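Galactofuranose-binding protein YtfQ (Escherichia coli, PDB 2VK2) binds alpha- and beta-galactofuranose in the periplasm as the solute-binding component of the ABC transporter YtfQRT-YjfF. Local coordinates at residues 63-68 against 88-93. Sequence-based numbering, arbitrary orientation.
Sequences FIAPVV and LLDRSI. With GZL (beta-D-galactofuranose), chain B.
Leu89 N donates to Ile64 O at 2.8 Å, a bond belonging to the parallel bridge that pairs Ile64 with Leu88. Leu89 CD1 then lies obliquely against the Phe63 ring, 3.9 Å from Phe63 CG. Beyond the strands, Pro66 packs tightly: its CG is 3.3 Å from Arg91 O, while its CB meets Ile93 CG2. Arg91, its chain extended from CG to NE (chi2 -171°, chi3 -177°), passes Pro66 O and delivers its guanidinium edge-on between protein and sugar. Arg91 NH1 reaches a lone pair of Val67 O at 2.9 Å, in the carbonyl plane; NE donates to O5 and NH2 to O4 of galactofuranose. Replacing Arg91 by an alanine removes the guanidinium, and Val67 O is likely to lose this donor, with galactofuranose O4 and O5 each losing a bond. Asp90 OD1 accepts from galactofuranose O5 at 2.7 Å, while its OD2 forms a salt bridge with Arg17. Packing is looser towards partly exposed Val68 and Ser92: both CB atoms point away from the opposite segment, Val68 O comes only within 4.3 Å of Ser92 O, and a water donates to both Pro66 O and Ser92 O. A ligand-binding loop after a parallel strand of a beta-alpha-beta unit, here strand 61-64, helix 73-81 and strand 86-89, is characteristic of periplasmic sugar-binding proteins; Asp90 and Arg91 follow the second strand, and 63-68 supplies Val67 O.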
ATOM      1  N   PHE A  63     -11.625   1.180 -13.411  1.00  7.57           N
ATOM      2  CA  PHE A  63     -10.409   1.151 -12.607  1.00  7.47           C
ATOM      3  C   PHE A  63     -10.681   0.191 -11.457  1.00  7.04           C
ATOM      4  O   PHE A  63     -11.758   0.223 -10.864  1.00  7.29           O
ATOM      5  CB  PHE A  63     -10.097   2.534 -12.020  1.00  7.77           C
ATOM      6  CG  PHE A  63      -9.604   3.567 -13.014  1.00  7.82           C
ATOM      7  CD1 PHE A  63      -9.561   3.340 -14.387  1.00  8.15           C
ATOM      8  CD2 PHE A  63      -9.208   4.814 -12.542  1.00  8.23           C
ATOM      9  CE1 PHE A  63      -9.103   4.330 -15.253  1.00  8.67           C
ATOM     10  CE2 PHE A  63      -8.763   5.798 -13.401  1.00  8.79           C
ATOM     11  CZ  PHE A  63      -8.708   5.560 -14.754  1.00  8.67           C
ATOM     12  N   ILE A  64      -9.716  -0.666 -11.137  1.00  7.11           N
ATOM     13  CA  ILE A  64      -9.858  -1.580 -10.008  1.00  7.13           C
ATOM     14  C   ILE A  64      -8.588  -1.520  -9.184  1.00  7.11           C
ATOM     15  O   ILE A  64      -7.500  -1.611  -9.736  1.00  7.55           O
ATOM     16  CB  ILE A  64     -10.042  -3.050 -10.453  1.00  7.17           C
ATOM     17  CG1 ILE A  64     -11.238  -3.210 -11.396  1.00  6.90           C
ATOM     18  CG2 ILE A  64     -10.211  -3.962  -9.237  1.00  7.59           C
ATOM     19  CD1 ILE A  64     -11.280  -4.569 -12.074  1.00  7.49           C
ATOM     20  N   ALA A  65      -8.735  -1.358  -7.872  1.00  7.21           N
ATOM     21  CA  ALA A  65      -7.644  -1.612  -6.936  1.00  7.08           C
ATOM     22  C   ALA A  65      -7.909  -3.006  -6.377  1.00  7.06           C
ATOM     23  O   ALA A  65      -8.749  -3.162  -5.499  1.00  7.51           O
ATOM     24  CB  ALA A  65      -7.632  -0.567  -5.831  1.00  7.31           C
ATOM     25  N   PRO A  66      -7.245  -4.037  -6.936  1.00  7.06           N
ATOM     26  CA  PRO A  66      -7.643  -5.410  -6.603  1.00  7.03           C
ATOM     27  C   PRO A  66      -7.210  -5.828  -5.200  1.00  7.01           C
ATOM     28  O   PRO A  66      -6.017  -5.887  -4.921  1.00  7.16           O
ATOM     29  CB  PRO A  66      -6.925  -6.248  -7.669  1.00  7.11           C
ATOM     30  CG  PRO A  66      -5.735  -5.451  -8.033  1.00  7.02           C
ATOM     31  CD  PRO A  66      -6.136  -4.006  -7.907  1.00  7.07           C
ATOM     32  N   VAL A  67      -8.173  -6.130  -4.332  1.00  6.93           N
ATOM     33  CA  VAL A  67      -7.856  -6.351  -2.918  1.00  6.94           C
ATOM     34  C   VAL A  67      -6.854  -7.497  -2.739  1.00  6.97           C
ATOM     35  O   VAL A  67      -5.912  -7.382  -1.949  1.00  6.87           O
ATOM     36  CB  VAL A  67      -9.130  -6.570  -2.058  1.00  6.99           C
ATOM     37  CG1 VAL A  67      -9.911  -7.800  -2.509  1.00  7.35           C
ATOM     38  CG2 VAL A  67      -8.770  -6.658  -0.578  1.00  7.27           C
ATOM     39  N   VAL A  68      -7.058  -8.582  -3.486  1.00  7.12           N
ATOM     40  CA  VAL A  68      -6.118  -9.702  -3.539  1.00  7.46           C
ATOM     41  C   VAL A  68      -5.771  -9.991  -4.999  1.00  7.48           C
ATOM     42  O   VAL A  68      -6.426  -9.475  -5.902  1.00  7.47           O
ATOM     43  CB  VAL A  68      -6.696 -10.966  -2.866  1.00  7.51           C
ATOM     44  CG1 VAL A  68      -6.974 -10.704  -1.391  1.00  7.99           C
ATOM     45  CG2 VAL A  68      -7.956 -11.445  -3.586  1.00  8.06           C
ATOM     46  N   LEU A  88      -5.618  -1.290 -13.578  1.00  7.85           N
ATOM     47  CA  LEU A  88      -5.401  -1.720 -12.203  1.00  7.89           C
ATOM     48  C   LEU A  88      -4.589  -0.663 -11.466  1.00  7.78           C
ATOM     49  O   LEU A  88      -3.612  -0.147 -11.999  1.00  7.75           O
ATOM     50  CB  LEU A  88      -4.684  -3.071 -12.167  1.00  7.94           C
ATOM     51  CG  LEU A  88      -5.388  -4.202 -12.925  1.00  8.41           C
ATOM     52  CD1 LEU A  88      -4.562  -5.473 -12.845  1.00  9.42           C
ATOM     53  CD2 LEU A  88      -6.798  -4.434 -12.399  1.00  9.05           C
ATOM     54  N   LEU A  89      -5.035  -0.335 -10.250  1.00  7.72           N
ATOM     55  CA  LEU A  89      -4.353   0.687  -9.398  1.00  7.93           C
ATOM     56  C   LEU A  89      -3.883   0.059  -8.112  1.00  7.74           C
ATOM     57  O   LEU A  89      -4.612  -0.588  -7.429  1.00  7.59           O
ATOM     58  CB  LEU A  89      -5.343   1.829  -9.082  1.00  8.48           C
ATOM     59  CG  LEU A  89      -5.658   2.874 -10.176  1.00  9.91           C
ATOM     60  CD1 LEU A  89      -6.209   2.313 -11.506  1.00 10.49           C
ATOM     61  CD2 LEU A  89      -6.616   3.899  -9.559  1.00 11.61           C
ATOM     62  N   ASP A  90      -2.597   0.327  -7.870  1.00  7.62           N
ATOM     63  CA  ASP A  90      -1.930   0.168  -6.551  1.00  7.64           C
ATOM     64  C   ASP A  90      -1.733  -1.257  -6.011  1.00  7.76           C
ATOM     65  O   ASP A  90      -0.869  -1.470  -5.219  1.00  7.95           O
ATOM     66  CB  ASP A  90      -2.536   1.147  -5.502  1.00  7.54           C
ATOM     67  CG  ASP A  90      -3.761   0.621  -4.789  1.00  7.48           C
ATOM     68  OD1 ASP A  90      -3.692  -0.360  -4.095  1.00  7.88           O
ATOM     69  OD2 ASP A  90      -4.803   1.270  -4.866  1.00  8.00           O
ATOM     70  N   ARG A  91      -2.512  -2.199  -6.510  1.00  7.72           N
ATOM     71  CA  ARG A  91      -2.223  -3.670  -6.344  1.00  7.61           C
ATOM     72  C   ARG A  91      -2.322  -4.358  -7.703  1.00  7.77           C
ATOM     73  O   ARG A  91      -2.930  -3.861  -8.580  1.00  7.75           O
ATOM     74  CB  ARG A  91      -3.194  -4.312  -5.358  1.00  7.60           C
ATOM     75  CG  ARG A  91      -3.162  -3.615  -3.949  1.00  7.51           C
ATOM     76  CD  ARG A  91      -3.943  -4.391  -2.932  1.00  7.55           C
ATOM     77  NE  ARG A  91      -3.921  -3.606  -1.638  1.00  7.38           N
ATOM     78  CZ  ARG A  91      -4.721  -3.818  -0.619  1.00  7.71           C
ATOM     79  NH1 ARG A  91      -5.553  -4.828  -0.560  1.00  7.80           N
ATOM     80  NH2 ARG A  91      -4.703  -3.000   0.411  1.00  7.79           N
ATOM     81  N   SER A  92      -1.690  -5.518  -7.732  1.00  8.13           N
ATOM     82  CA  SER A  92      -1.582  -6.290  -8.962  1.00  8.68           C
ATOM     83  C   SER A  92      -2.384  -7.582  -8.877  1.00  8.71           C
ATOM     84  O   SER A  92      -2.798  -8.008  -7.799  1.00  8.25           O
ATOM     85  CB  SER A  92      -0.115  -6.614  -9.242  1.00  8.98           C
ATOM     86  OG  SER A  92       0.641  -5.440  -9.485  1.00 10.76           O
ATOM     87  N   ILE A  93      -2.600  -8.202 -10.033  1.00  9.14           N
ATOM     88  CA  ILE A  93      -3.274  -9.493 -10.094  1.00  9.76           C
ATOM     89  C   ILE A  93      -2.356 -10.531 -10.718  1.00 10.75           C
ATOM     90  O   ILE A  93      -1.401 -10.197 -11.424  1.00 10.46           O
ATOM     91  CB  ILE A  93      -4.624  -9.415 -10.856  1.00  9.54           C
ATOM     92  CG1 ILE A  93      -4.413  -9.113 -12.343  1.00  9.23           C
ATOM     93  CG2 ILE A  93      -5.530  -8.366 -10.212  1.00  9.81           C
ATOM     94  CD1 ILE A  93      -5.708  -9.079 -13.138  1.00  9.55           C
TER
HETATM   95  C6  GZL B1298      -0.449   0.204  -1.754  0.50  7.98           C
HETATM   96  C5  GZL B1298      -1.452  -0.507  -1.201  0.50  7.34           C
HETATM   97  C4  GZL B1298      -1.724  -0.567   0.291  0.50  6.57           C
HETATM   98  C3  GZL B1298      -1.115   0.427   1.241  0.50  7.04           C
HETATM   99  C2  GZL B1298      -2.034   0.875   2.085  0.50  6.32           C
HETATM  100  O6  GZL B1298      -0.240   0.205  -3.074  0.50  8.31           O
HETATM  101  O5  GZL B1298      -2.209  -1.283  -1.984  0.50  5.34           O
HETATM  102  O4  GZL B1298      -3.130  -0.435   0.542  0.50  6.19           O
HETATM  103  O3  GZL B1298       0.182   0.714   1.254  0.50  6.48           O
HETATM  104  C1  GZL B1298      -3.372   0.341   1.721  0.50  6.17           C
HETATM  105  O2  GZL B1298      -1.881   1.708   3.116  0.50  4.73           O
HETATM  106  O1  GZL B1298      -3.910  -0.486   2.748  0.50  6.43           O
HETATM  107  O   HOH W   1      -3.626  -7.750  -5.082  1.00  7.24           O